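Local structure of chemotaxis signal transduction protein (Thermoanaerobacter tengcongensis, 2QDL) at residues K13-L19 and D98-I104; E22-L26 and K134-I139; V35-T41 and G52-L56; I64-F70 and F143-V147; S110-P115 and E126-K130. The protein probably acts as a CheW-type scaffold that couples chemoreceptors to the histidine kinase CheA in bacterial chemotaxis signalling. One frame throughout, in Å; residues are numbered along the deposited sequence.

All five contacts reach one mixed, curled beta sheet. Contacts 1 and 2 have centres about 8 Å apart and share neighbouring strands 12-19 and 22-27; contact 5 continues from contact 2 through strands 125-131 and 134-139, about 9 Å between centres. Contact 3 lies across the chain's centre from contacts 2 and 5, its own centre about 31 Å from that of contact 5. Contact 4 joins helix 66-70 to the chain after strand 134-139 and is tied to contact 1 by the Asp98-Lys67 salt bridge. Along the chain, contact 3 nests inside contacts 1 and 2, and contact 5 inside 2 and 4, so distant sequence parts build a CheW-like domain, in this family two small beta barrels.

Contact 1 (K13-L19 and D98-I104); sequences KIVVFSL and DAVHEVI
The imidazole of His101 meets Ser18 at its edge, with Ser18 CB in the ring plane, while Ala99 CB lies over one face near the rim. His101 NE2 donates to Ser18 OG almost in the ring plane; the modelled 2.5 Å between these two atoms is very short, and its exact length is doubtful. Ser18 OG sits between its own N and carbonyl carbon (chi1 58°), where it also donates to a water that in turn donates to Asp98 OD2. Asp98 OD1 forms a salt bridge with Lys67. Replacing Ser18 with an alanine would probably leave His101 NE2 without its acceptor and this water without one of its anchors. The strands run antiparallel, and a classic beta bulge sets both His101 and Glu102 opposite Val16: Glu102 O takes Val16 N at 2.9 Å, and Val16 O takes His101 N by a more bent bond. Beyond the bulge, Ile14 N to Ile104 O (2.8 Å) and Ile104 N to Ile14 O (2.9 Å) close a regular hydrogen-bonded pair. On one face Val15 CG1 crosses Val100 CG1 at 3.6 Å; on the other, Val16 CG2 packs on Ile104 CG1 at 3.8 Å.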
# COMPACT_ATOMS: atom_id res chain seq x y z
N LYS A 13 -5.96 12.01 -6.43
CA LYS A 13 -5.22 11.14 -7.36
C LYS A 13 -4.84 9.86 -6.63
O LYS A 13 -4.18 9.90 -5.58
CB LYS A 13 -3.98 11.82 -7.93
CG LYS A 13 -4.20 13.21 -8.50
CD LYS A 13 -4.37 13.24 -9.99
CE LYS A 13 -3.01 13.55 -10.68
NZ LYS A 13 -3.16 13.86 -12.16
N ILE A 14 -5.30 8.73 -7.16
CA ILE A 14 -4.96 7.42 -6.61
C ILE A 14 -3.92 6.72 -7.49
O ILE A 14 -4.08 6.62 -8.70
CB ILE A 14 -6.22 6.49 -6.46
CG1 ILE A 14 -7.33 7.17 -5.65
CG2 ILE A 14 -5.82 5.20 -5.82
CD1 ILE A 14 -6.88 7.71 -4.33
N VAL A 15 -2.84 6.26 -6.86
CA VAL A 15 -1.87 5.35 -7.48
C VAL A 15 -2.44 3.95 -7.36
O VAL A 15 -2.72 3.47 -6.24
CB VAL A 15 -0.50 5.43 -6.75
CG1 VAL A 15 0.53 4.56 -7.42
CG2 VAL A 15 -0.03 6.89 -6.71
N VAL A 16 -2.62 3.33 -8.52
CA VAL A 16 -3.23 2.02 -8.65
C VAL A 16 -2.12 1.01 -8.95
O VAL A 16 -1.28 1.21 -9.84
CB VAL A 16 -4.35 1.98 -9.74
CG1 VAL A 16 -4.99 0.59 -9.85
CG2 VAL A 16 -5.44 3.00 -9.43
N PHE A 17 -2.12 -0.06 -8.17
CA PHE A 17 -1.15 -1.10 -8.28
C PHE A 17 -1.88 -2.43 -8.20
O PHE A 17 -3.01 -2.51 -7.72
CB PHE A 17 -0.06 -0.98 -7.20
CG PHE A 17 -0.58 -0.78 -5.77
CD1 PHE A 17 -0.78 -1.87 -4.93
CD2 PHE A 17 -0.85 0.49 -5.29
CE1 PHE A 17 -1.23 -1.67 -3.59
CE2 PHE A 17 -1.30 0.70 -3.98
CZ PHE A 17 -1.49 -0.37 -3.13
N SER A 18 -1.25 -3.49 -8.67
CA SER A 18 -1.96 -4.74 -8.64
C SER A 18 -1.28 -5.71 -7.67
O SER A 18 -0.10 -5.59 -7.42
CB SER A 18 -2.11 -5.32 -10.05
OG SER A 18 -0.85 -5.51 -10.64
N LEU A 19 -2.09 -6.59 -7.10
CA LEU A 19 -1.61 -7.72 -6.30
C LEU A 19 -2.33 -8.96 -6.86
O LEU A 19 -3.54 -9.06 -6.74
CB LEU A 19 -1.94 -7.55 -4.81
CG LEU A 19 -1.28 -6.37 -4.06
CD1 LEU A 19 -1.84 -6.28 -2.64
CD2 LEU A 19 0.24 -6.52 -4.07
N ASP A 98 2.99 -5.69 -7.28
CA ASP A 98 3.35 -6.30 -8.57
C ASP A 98 3.62 -5.27 -9.65
O ASP A 98 4.39 -5.53 -10.55
CB ASP A 98 2.26 -7.29 -9.07
CG ASP A 98 2.11 -8.49 -8.17
OD1 ASP A 98 3.08 -8.81 -7.44
OD2 ASP A 98 1.05 -9.13 -8.20
N ALA A 99 2.98 -4.12 -9.58
CA ALA A 99 3.19 -3.07 -10.59
C ALA A 99 2.39 -1.86 -10.20
O ALA A 99 1.34 -1.97 -9.60
CB ALA A 99 2.74 -3.56 -12.00
N VAL A 100 2.93 -0.69 -10.52
CA VAL A 100 2.20 0.56 -10.51
C VAL A 100 1.65 0.73 -11.93
O VAL A 100 2.41 1.02 -12.87
CB VAL A 100 3.11 1.73 -10.06
CG1 VAL A 100 2.39 3.09 -10.19
CG2 VAL A 100 3.59 1.51 -8.62
N HIS A 101 0.35 0.50 -12.08
CA HIS A 101 -0.31 0.57 -13.39
C HIS A 101 -0.63 2.02 -13.82
O HIS A 101 -0.20 2.47 -14.89
CB HIS A 101 -1.56 -0.31 -13.39
CG HIS A 101 -1.25 -1.77 -13.23
ND1 HIS A 101 -0.63 -2.52 -14.21
CD2 HIS A 101 -1.46 -2.61 -12.19
CE1 HIS A 101 -0.49 -3.76 -13.79
NE2 HIS A 101 -0.95 -3.84 -12.55
N GLU A 102 -1.38 2.74 -12.99
CA GLU A 102 -1.84 4.07 -13.36
C GLU A 102 -1.98 4.99 -12.17
O GLU A 102 -1.81 4.57 -11.02
CB GLU A 102 -3.16 3.99 -14.15
CG GLU A 102 -4.35 3.47 -13.41
CD GLU A 102 -5.52 3.14 -14.35
OE1 GLU A 102 -5.69 3.80 -15.39
OE2 GLU A 102 -6.28 2.21 -14.02
N VAL A 103 -2.22 6.25 -12.48
CA VAL A 103 -2.52 7.29 -11.53
C VAL A 103 -3.84 7.90 -12.00
O VAL A 103 -3.91 8.55 -13.05
CB VAL A 103 -1.42 8.39 -11.46
CG1 VAL A 103 -1.81 9.47 -10.47
CG2 VAL A 103 -0.07 7.79 -11.06
N ILE A 104 -4.90 7.66 -11.23
CA ILE A 104 -6.21 8.14 -11.63
C ILE A 104 -6.83 9.19 -10.71
O ILE A 104 -6.72 9.09 -9.50
CB ILE A 104 -7.21 6.97 -11.88
CG1 ILE A 104 -7.35 6.08 -10.67
CG2 ILE A 104 -6.78 6.16 -13.12
CD1 ILE A 104 -8.39 5.04 -10.90
O HOH W 1 -3.40 11.20 -13.61
O HOH W 2 -0.61 -8.49 -10.39

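Contact 2 (E22-L26 and K134-I139); sequences ELYGL and KMIIII
With CG anti to its carbonyl carbon (chi1 -68°), the Tyr24 ring lies alongside Ile137, CD2 3.9 Å from Ile137 CB; Ile139 CG1 is likewise anti to its carbonyl carbon (chi1 -72°) and the chain runs on extended, carrying Ile139 CD1 across to Tyr24 CB at 3.8 Å. Tyr24 OH donates to Glu22 OE1 in the ring plane, though the modelled bond is so short that its exact length is doubtful. With an alanine at Tyr24, a gap would probably open beside Ile137 CB and Ile139 CD1. Strands 22-27 and 134-139, over a hundred residues apart in sequence, make a parallel join in the mixed sheet of the CheW-like domain, their segments crossing at -42°. Gly25 bonds to residues either side of Ile138: Gly25 N gives to Ile137 O at 2.9 Å, and Ile139 N gives to Gly25 O at 3.1 Å. A beta carbon on Gly25 would press on Ile136 CG2. Toward Lys134 the strands splay, and one water donates to both Leu23 O and Met135 O. There Leu23 CD1 rests 3.6 Å from Lys134 CD.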
# COMPACT_ATOMS: atom_id res chain seq x y z
N GLU A 22 -5.82 -8.58 -8.60
CA GLU A 22 -6.67 -7.57 -7.95
C GLU A 22 -6.03 -6.16 -7.94
O GLU A 22 -4.79 -6.03 -7.97
CB GLU A 22 -7.07 -8.01 -6.53
CG GLU A 22 -7.76 -9.38 -6.45
CD GLU A 22 -7.88 -9.88 -5.01
OE1 GLU A 22 -7.28 -9.27 -4.09
OE2 GLU A 22 -8.60 -10.90 -4.80
N LEU A 23 -6.87 -5.14 -7.90
CA LEU A 23 -6.41 -3.74 -7.95
C LEU A 23 -6.54 -3.09 -6.59
O LEU A 23 -7.56 -3.26 -5.92
CB LEU A 23 -7.21 -2.91 -8.98
CG LEU A 23 -7.02 -3.39 -10.43
CD1 LEU A 23 -7.91 -2.56 -11.36
CD2 LEU A 23 -5.57 -3.34 -10.89
N TYR A 24 -5.49 -2.38 -6.19
CA TYR A 24 -5.47 -1.68 -4.92
C TYR A 24 -4.99 -0.27 -5.19
O TYR A 24 -4.31 -0.03 -6.20
CB TYR A 24 -4.56 -2.43 -3.92
CG TYR A 24 -5.18 -3.75 -3.53
CD1 TYR A 24 -5.00 -4.89 -4.32
CD2 TYR A 24 -6.01 -3.85 -2.42
CE1 TYR A 24 -5.61 -6.09 -3.99
CE2 TYR A 24 -6.61 -5.06 -2.08
CZ TYR A 24 -6.41 -6.16 -2.87
OH TYR A 24 -7.03 -7.32 -2.55
N GLY A 25 -5.33 0.65 -4.30
CA GLY A 25 -4.82 2.01 -4.44
C GLY A 25 -4.41 2.74 -3.18
O GLY A 25 -4.84 2.42 -2.07
N LEU A 26 -3.57 3.76 -3.38
CA LEU A 26 -3.22 4.71 -2.34
C LEU A 26 -3.29 6.12 -2.92
O LEU A 26 -2.99 6.32 -4.11
CB LEU A 26 -1.80 4.46 -1.82
CG LEU A 26 -1.60 3.25 -0.91
CD1 LEU A 26 -0.09 2.89 -0.76
CD2 LEU A 26 -2.28 3.49 0.46
N LYS A 134 -14.00 -1.71 -12.63
CA LYS A 134 -13.15 -2.31 -11.61
C LYS A 134 -13.51 -1.82 -10.20
O LYS A 134 -14.03 -0.71 -10.02
CB LYS A 134 -11.67 -1.97 -11.89
CG LYS A 134 -11.13 -2.41 -13.25
CD LYS A 134 -10.70 -3.88 -13.26
CE LYS A 134 -9.87 -4.17 -14.49
NZ LYS A 134 -10.74 -4.39 -15.68
N MET A 135 -13.21 -2.67 -9.22
CA MET A 135 -13.25 -2.28 -7.81
C MET A 135 -11.83 -1.97 -7.38
O MET A 135 -10.89 -2.74 -7.67
CB MET A 135 -13.85 -3.39 -6.94
CG MET A 135 -13.52 -3.28 -5.45
SD MET A 135 -14.22 -4.57 -4.40
CE MET A 135 -15.98 -4.13 -4.38
N ILE A 136 -11.64 -0.81 -6.75
CA ILE A 136 -10.34 -0.51 -6.19
C ILE A 136 -10.47 -0.26 -4.70
O ILE A 136 -11.04 0.73 -4.29
CB ILE A 136 -9.66 0.69 -6.86
CG1 ILE A 136 -9.77 0.61 -8.38
CG2 ILE A 136 -8.17 0.76 -6.41
CD1 ILE A 136 -9.12 1.77 -9.08
N ILE A 137 -9.88 -1.15 -3.92
CA ILE A 137 -9.77 -0.97 -2.49
C ILE A 137 -8.63 -0.05 -2.20
O ILE A 137 -7.51 -0.30 -2.62
CB ILE A 137 -9.57 -2.32 -1.75
CG1 ILE A 137 -10.91 -3.06 -1.70
CG2 ILE A 137 -9.01 -2.10 -0.34
CD1 ILE A 137 -10.80 -4.49 -1.45
N ILE A 138 -8.94 1.03 -1.49
CA ILE A 138 -7.96 1.94 -1.01
C ILE A 138 -7.50 1.38 0.33
O ILE A 138 -8.30 1.19 1.28
CB ILE A 138 -8.52 3.40 -0.87
CG1 ILE A 138 -8.99 3.90 -2.24
CG2 ILE A 138 -7.44 4.30 -0.30
CD1 ILE A 138 -9.62 5.24 -2.18
N ILE A 139 -6.20 1.10 0.40
CA ILE A 139 -5.62 0.46 1.57
C ILE A 139 -5.43 1.45 2.72
O ILE A 139 -5.05 2.61 2.50
CB ILE A 139 -4.27 -0.21 1.21
CG1 ILE A 139 -4.53 -1.47 0.35
CG2 ILE A 139 -3.37 -0.47 2.50
CD1 ILE A 139 -3.28 -1.99 -0.36
O HOH W 3 -9.97 -4.42 -5.29

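Contact 3 (V35-T41 and G52-L56); sequences VKDVSIT and GIINL
Thr41 and Ile53 form the tight end of this contact, a single antiparallel hydrogen-bonded pair in which Thr41 N gives to Ile53 O and Ile53 N to Thr41 O, both at 2.8 Å. The first bond is nearly straight (173°) and lies in the carbonyl plane; in the second the donor is tilted from the plane of the Thr41 carbonyl. Next to it, Ile40 CG2, anti to its own backbone N, comes down on Gly52 CA at 3.7 Å. A side chain on Gly52 would collide with Thr41 O, and at this phi and psi its beta carbon would also jam against the preceding carbonyl. Ile54 CG2 crosses Ile40 CG1 at 3.8 Å. Toward Val35 the packing is looser: Val35 CG1 and Leu56 CD1 approach tip to tip at 4.1 Å. On the solvent side a water replaces direct pairing, donating to Ser39 O and accepting from Asn55 N. The contact joins the loop after strand 33-36, bent at an inverse gamma turn centred on Asp37, to strand 50-56; Val35, Ile40 and Ile54 all pack on Ile83 of strand 82-88. Polar bonding across the segments is all backbone or water, so the join depends on shape and main-chain register rather than on charge.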
# COMPACT_ATOMS: atom_id res chain seq x y z
N VAL A 35 10.42 2.43 -5.17
CA VAL A 35 11.73 1.84 -5.49
C VAL A 35 11.54 0.46 -6.11
O VAL A 35 10.49 -0.14 -5.96
CB VAL A 35 12.69 1.78 -4.23
CG1 VAL A 35 12.89 3.19 -3.61
CG2 VAL A 35 12.16 0.88 -3.19
N LYS A 36 12.54 -0.06 -6.80
CA LYS A 36 12.47 -1.46 -7.26
C LYS A 36 12.43 -2.57 -6.16
O LYS A 36 13.05 -2.43 -5.09
CB LYS A 36 13.55 -1.74 -8.28
CG LYS A 36 13.30 -0.92 -9.54
CD LYS A 36 14.39 -1.18 -10.56
CE LYS A 36 14.22 -0.36 -11.80
NZ LYS A 36 15.59 -0.15 -12.37
N ASP A 37 11.68 -3.66 -6.46
CA ASP A 37 11.53 -4.82 -5.57
C ASP A 37 12.79 -5.69 -5.65
O ASP A 37 12.76 -6.79 -6.19
CB ASP A 37 10.28 -5.64 -5.96
CG ASP A 37 10.08 -6.90 -5.08
OD1 ASP A 37 10.90 -7.15 -4.19
OD2 ASP A 37 9.09 -7.64 -5.28
N VAL A 38 13.89 -5.17 -5.10
CA VAL A 38 15.17 -5.88 -5.08
C VAL A 38 15.98 -5.62 -3.79
O VAL A 38 15.83 -4.56 -3.13
CB VAL A 38 16.04 -5.61 -6.37
CG1 VAL A 38 17.44 -6.18 -6.22
CG2 VAL A 38 15.40 -6.23 -7.60
N SER A 39 16.82 -6.60 -3.46
CA SER A 39 17.69 -6.56 -2.27
C SER A 39 16.91 -6.30 -0.99
O SER A 39 17.23 -5.41 -0.20
CB SER A 39 18.85 -5.58 -2.47
OG SER A 39 19.96 -6.26 -3.07
N ILE A 40 15.86 -7.10 -0.80
CA ILE A 40 15.21 -7.19 0.50
C ILE A 40 16.02 -8.21 1.29
O ILE A 40 16.28 -9.32 0.82
CB ILE A 40 13.70 -7.57 0.40
CG1 ILE A 40 12.96 -6.53 -0.47
CG2 ILE A 40 13.06 -7.59 1.79
CD1 ILE A 40 11.56 -6.90 -0.76
N THR A 41 16.48 -7.80 2.47
CA THR A 41 17.22 -8.69 3.32
C THR A 41 16.26 -9.23 4.35
O THR A 41 15.66 -8.48 5.13
CB THR A 41 18.43 -7.99 4.01
OG1 THR A 41 19.22 -7.33 3.01
CG2 THR A 41 19.30 -9.01 4.75
N GLY A 52 11.23 -8.41 4.99
CA GLY A 52 12.56 -8.04 5.42
C GLY A 52 12.80 -6.56 5.43
O GLY A 52 11.89 -5.77 5.64
N ILE A 53 14.04 -6.19 5.18
CA ILE A 53 14.38 -4.80 5.19
C ILE A 53 15.16 -4.40 3.96
O ILE A 53 15.81 -5.22 3.33
CB ILE A 53 15.11 -4.39 6.52
CG1 ILE A 53 14.14 -4.45 7.70
CG2 ILE A 53 15.58 -2.96 6.45
CD1 ILE A 53 14.83 -4.35 9.04
N ILE A 54 15.05 -3.12 3.62
CA ILE A 54 15.90 -2.51 2.61
C ILE A 54 16.73 -1.37 3.24
O ILE A 54 16.33 -0.74 4.23
CB ILE A 54 15.11 -2.00 1.36
CG1 ILE A 54 14.00 -1.01 1.77
CG2 ILE A 54 14.56 -3.19 0.55
CD1 ILE A 54 13.49 -0.16 0.62
N ASN A 55 17.89 -1.14 2.67
CA ASN A 55 18.73 -0.04 3.06
C ASN A 55 18.56 1.04 2.02
O ASN A 55 19.08 0.92 0.90
CB ASN A 55 20.20 -0.48 3.12
CG ASN A 55 21.14 0.69 3.31
OD1 ASN A 55 20.70 1.78 3.59
ND2 ASN A 55 22.42 0.45 3.17
N LEU A 56 17.79 2.06 2.35
CA LEU A 56 17.50 3.10 1.37
C LEU A 56 18.19 4.38 1.79
O LEU A 56 17.80 4.99 2.76
CB LEU A 56 15.99 3.31 1.21
CG LEU A 56 15.59 4.38 0.19
CD1 LEU A 56 16.09 4.01 -1.21
CD2 LEU A 56 14.08 4.61 0.17
O HOH W 4 18.86 -3.06 0.78

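Contact 4 (I64-F70 and F143-V147); sequences IDLKKRF and FLFEV
The type I turn Phe143-Glu146 turns its carbonyls to Arg69 of the short helix 66-70, whose start is capped by Asp65 at the N-cap position, with Asp65 OD1 accepting from Lys68 N at 3.0 Å. Arg69 leaves the helix with CG anti to its backbone N (chi1 -172°) and bends at chi2, which brings the guanidinium edge to the turn. Arg69 NE gives a bond to Leu144 O at 2.6 Å, somewhat tilted from the guanidinium plane. Arg69 NH2 bonds to Glu146 O at 2.9 Å, in that plane but above the plane of the carbonyl, and adds weak bonds to Leu144 O and Phe143 O. Two nitrogens thus serve three carbonyls, which probably fixes the guanidinium rotation; Phe49 adds a cation-pi contact. Alongside the arginine, Leu144 reaches into the apolar layer: its CD2 meets the edge of the Phe70 ring, 3.7 Å from CE1, and its CD1 touches Leu66 CD2 at 4.3 Å. Ile64 CD1 lies 3.4 Å from Leu144 O, while Ile64 CB crosses toward Phe145 CZ at 4.1 Å. Leu95 of strand 91-106 touches Ile64, Leu66 and Leu144, adding to that layer. The whole is a strand, 59-65, running directly into an N-capped helical turn whose arginine gathers the carbonyls of the beta turn before strand 146-147, within a mainly beta domain of the CheW type.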
# COMPACT_ATOMS: atom_id res chain seq x y z
N ILE A 64 6.84 -4.93 3.89
CA ILE A 64 5.77 -5.90 4.05
C ILE A 64 5.36 -6.44 2.68
O ILE A 64 5.29 -5.70 1.68
CB ILE A 64 4.55 -5.27 4.80
CG1 ILE A 64 3.37 -6.22 4.91
CG2 ILE A 64 4.04 -4.06 4.09
CD1 ILE A 64 2.43 -5.85 6.05
N ASP A 65 5.12 -7.75 2.65
CA ASP A 65 4.50 -8.40 1.52
C ASP A 65 3.01 -8.36 1.80
O ASP A 65 2.53 -9.04 2.70
CB ASP A 65 5.06 -9.84 1.33
CG ASP A 65 4.41 -10.56 0.11
OD1 ASP A 65 3.16 -10.49 -0.03
OD2 ASP A 65 5.12 -11.21 -0.66
N LEU A 66 2.29 -7.51 1.05
CA LEU A 66 0.83 -7.32 1.22
C LEU A 66 -0.00 -8.57 0.95
O LEU A 66 -1.02 -8.78 1.60
CB LEU A 66 0.31 -6.16 0.34
CG LEU A 66 0.90 -4.76 0.60
CD1 LEU A 66 0.32 -3.75 -0.39
CD2 LEU A 66 0.64 -4.31 2.06
N LYS A 67 0.41 -9.39 -0.01
CA LYS A 67 -0.30 -10.65 -0.30
C LYS A 67 -0.28 -11.57 0.90
O LYS A 67 -1.31 -12.18 1.21
CB LYS A 67 0.30 -11.36 -1.50
CG LYS A 67 0.13 -10.61 -2.83
CD LYS A 67 0.93 -11.33 -3.90
CE LYS A 67 1.28 -10.39 -5.02
NZ LYS A 67 2.26 -10.97 -5.98
N LYS A 68 0.86 -11.64 1.59
CA LYS A 68 1.00 -12.44 2.80
C LYS A 68 0.24 -11.81 3.97
O LYS A 68 -0.38 -12.51 4.79
CB LYS A 68 2.47 -12.61 3.17
CG LYS A 68 3.28 -13.27 2.10
CD LYS A 68 4.73 -13.52 2.58
CE LYS A 68 5.55 -14.06 1.45
NZ LYS A 68 6.93 -14.26 1.90
N ARG A 69 0.26 -10.48 4.03
CA ARG A 69 -0.53 -9.76 5.03
C ARG A 69 -2.05 -9.93 4.84
O ARG A 69 -2.78 -10.13 5.82
CB ARG A 69 -0.14 -8.27 5.03
CG ARG A 69 -0.74 -7.46 6.15
CD ARG A 69 -0.46 -8.14 7.50
NE ARG A 69 -0.45 -7.23 8.65
CZ ARG A 69 -0.80 -7.61 9.88
NH1 ARG A 69 -1.17 -8.85 10.11
NH2 ARG A 69 -0.76 -6.74 10.87
N PHE A 70 -2.50 -9.86 3.58
CA PHE A 70 -3.93 -9.94 3.26
C PHE A 70 -4.45 -11.37 2.98
O PHE A 70 -5.64 -11.61 3.08
CB PHE A 70 -4.26 -9.04 2.05
CG PHE A 70 -3.89 -7.59 2.22
CD1 PHE A 70 -3.74 -7.03 3.49
CD2 PHE A 70 -3.69 -6.78 1.10
CE1 PHE A 70 -3.42 -5.71 3.62
CE2 PHE A 70 -3.35 -5.45 1.25
CZ PHE A 70 -3.23 -4.91 2.52
N PHE A 143 -2.59 -0.03 10.46
CA PHE A 143 -2.31 -1.27 11.17
C PHE A 143 -1.54 -2.36 10.41
O PHE A 143 -1.47 -3.51 10.87
CB PHE A 143 -3.62 -1.87 11.68
CG PHE A 143 -4.50 -0.87 12.40
CD1 PHE A 143 -4.08 -0.27 13.59
CD2 PHE A 143 -5.74 -0.51 11.86
CE1 PHE A 143 -4.90 0.67 14.25
CE2 PHE A 143 -6.57 0.44 12.51
CZ PHE A 143 -6.15 1.03 13.71
N LEU A 144 -0.96 -2.01 9.26
CA LEU A 144 -0.27 -3.00 8.44
C LEU A 144 0.79 -3.80 9.20
O LEU A 144 0.94 -5.00 8.98
CB LEU A 144 0.31 -2.39 7.15
CG LEU A 144 -0.72 -1.98 6.08
CD1 LEU A 144 0.00 -1.22 4.91
CD2 LEU A 144 -1.50 -3.21 5.58
N PHE A 145 1.46 -3.14 10.15
CA PHE A 145 2.56 -3.74 10.91
C PHE A 145 2.15 -4.22 12.31
O PHE A 145 2.97 -4.77 13.03
CB PHE A 145 3.73 -2.75 11.04
CG PHE A 145 4.52 -2.60 9.77
CD1 PHE A 145 5.63 -3.41 9.53
CD2 PHE A 145 4.12 -1.68 8.79
CE1 PHE A 145 6.34 -3.30 8.35
CE2 PHE A 145 4.81 -1.57 7.60
CZ PHE A 145 5.93 -2.36 7.38
N GLU A 146 0.90 -3.98 12.70
CA GLU A 146 0.46 -4.29 14.05
C GLU A 146 0.10 -5.77 14.22
O GLU A 146 -0.92 -6.23 13.70
CB GLU A 146 -0.68 -3.37 14.52
CG GLU A 146 -0.55 -3.05 16.03
CD GLU A 146 -1.75 -2.31 16.59
OE1 GLU A 146 -2.08 -1.21 16.09
OE2 GLU A 146 -2.36 -2.82 17.56
N VAL A 147 0.96 -6.47 14.94
CA VAL A 147 0.84 -7.90 15.25
C VAL A 147 0.35 -8.04 16.69
O VAL A 147 1.07 -7.68 17.64
CB VAL A 147 2.21 -8.61 15.13
CG1 VAL A 147 2.09 -10.08 15.46
CG2 VAL A 147 2.81 -8.42 13.75

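Contact 5 (S110-P115 and E126-K130); sequences SIEPPP and EGIAK
Glu112 O takes the shortest polar bond here, from Ile128 N at 2.7 Å and in the carbonyl plane; Gly127 CA comes within 3.4 Å of the same oxygen. In return Glu112 N gives to Ile128 O at 2.8 Å, and Ile111 CA-H makes a longer contact with that oxygen. Ile111 CG2, anti to its backbone N, lies on Gly127 CA at 3.7 Å, where a beta carbon on Gly127 would clash. The pairing is a single antiparallel bridge: an otherwise irregular, proline-rich loop lies along the outer edge of strand 125-131. The far edge of that strand meets strand 134-139, where Glu126 and Gly127 both face Ile138 in a classic beta bulge; Ile111 also packs on Ile138 and Ile106. Past the bridge, Ile128 CG1, anti to its carbonyl carbon, reaches Pro114 CA at 3.9 Å, and its CD1 lies 4.3 Å from Pro115 CD. Toward the opposite end, Ile111 CG1 touches Ala129 CB at 4.2 Å, beside Ser110, whose OG bonds to Asp107 O.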
# COMPACT_ATOMS: atom_id res chain seq x y z
N SER A 110 -17.11 9.49 -4.23
CA SER A 110 -17.48 8.23 -4.85
C SER A 110 -16.87 7.06 -4.05
O SER A 110 -17.17 5.90 -4.31
CB SER A 110 -16.95 8.22 -6.29
OG SER A 110 -15.56 7.89 -6.28
N ILE A 111 -16.00 7.36 -3.08
CA ILE A 111 -15.38 6.32 -2.26
C ILE A 111 -16.37 5.84 -1.18
O ILE A 111 -16.83 6.62 -0.34
CB ILE A 111 -14.01 6.77 -1.66
CG1 ILE A 111 -13.04 7.14 -2.77
CG2 ILE A 111 -13.38 5.66 -0.81
CD1 ILE A 111 -11.80 7.88 -2.27
N GLU A 112 -16.72 4.55 -1.24
CA GLU A 112 -17.69 3.95 -0.33
C GLU A 112 -16.99 3.24 0.83
O GLU A 112 -15.92 2.66 0.65
CB GLU A 112 -18.56 2.93 -1.06
CG GLU A 112 -19.35 3.53 -2.21
CD GLU A 112 -20.16 2.50 -2.98
OE1 GLU A 112 -20.07 1.27 -2.66
OE2 GLU A 112 -20.89 2.92 -3.91
N PRO A 113 -17.62 3.26 2.03
CA PRO A 113 -17.08 2.53 3.17
C PRO A 113 -17.15 1.05 2.82
O PRO A 113 -18.05 0.66 2.09
CB PRO A 113 -18.07 2.87 4.30
CG PRO A 113 -19.39 3.20 3.57
CD PRO A 113 -18.90 3.93 2.34
N PRO A 114 -16.21 0.23 3.32
CA PRO A 114 -16.33 -1.18 2.95
C PRO A 114 -17.52 -1.85 3.66
O PRO A 114 -17.88 -1.43 4.75
CB PRO A 114 -15.02 -1.78 3.47
CG PRO A 114 -14.65 -0.90 4.64
CD PRO A 114 -15.07 0.47 4.23
N PRO A 115 -18.10 -2.89 3.05
CA PRO A 115 -19.06 -3.67 3.86
C PRO A 115 -18.26 -4.36 5.00
O PRO A 115 -17.03 -4.36 4.96
CB PRO A 115 -19.61 -4.71 2.87
CG PRO A 115 -18.59 -4.78 1.77
CD PRO A 115 -17.93 -3.44 1.69
N GLU A 126 -9.41 1.40 3.71
CA GLU A 126 -9.88 2.78 4.00
C GLU A 126 -11.26 3.00 3.36
O GLU A 126 -12.18 3.54 3.98
CB GLU A 126 -8.88 3.82 3.48
CG GLU A 126 -9.42 5.27 3.52
CD GLU A 126 -8.39 6.28 3.07
OE1 GLU A 126 -7.25 6.25 3.61
OE2 GLU A 126 -8.70 7.08 2.16
N GLY A 127 -11.40 2.60 2.10
CA GLY A 127 -12.64 2.79 1.40
C GLY A 127 -12.56 2.03 0.09
O GLY A 127 -11.52 1.46 -0.25
N ILE A 128 -13.67 2.02 -0.63
CA ILE A 128 -13.73 1.32 -1.90
C ILE A 128 -14.11 2.31 -2.99
O ILE A 128 -15.16 2.94 -2.93
CB ILE A 128 -14.74 0.12 -1.87
CG1 ILE A 128 -14.62 -0.68 -0.55
CG2 ILE A 128 -14.64 -0.68 -3.20
CD1 ILE A 128 -14.56 -2.17 -0.67
N ALA A 129 -13.24 2.43 -3.97
CA ALA A 129 -13.43 3.26 -5.14
C ALA A 129 -13.76 2.35 -6.33
O ALA A 129 -13.54 1.14 -6.31
CB ALA A 129 -12.16 4.06 -5.41
N LYS A 130 -14.33 2.92 -7.38
CA LYS A 130 -14.72 2.09 -8.52
C LYS A 130 -14.31 2.70 -9.86
O LYS A 130 -14.78 3.78 -10.25
CB LYS A 130 -16.22 1.75 -8.45
CG LYS A 130 -16.67 1.08 -7.11
CD LYS A 130 -17.94 0.25 -7.29
CE LYS A 130 -18.96 1.00 -8.18
NZ LYS A 130 -20.06 0.13 -8.75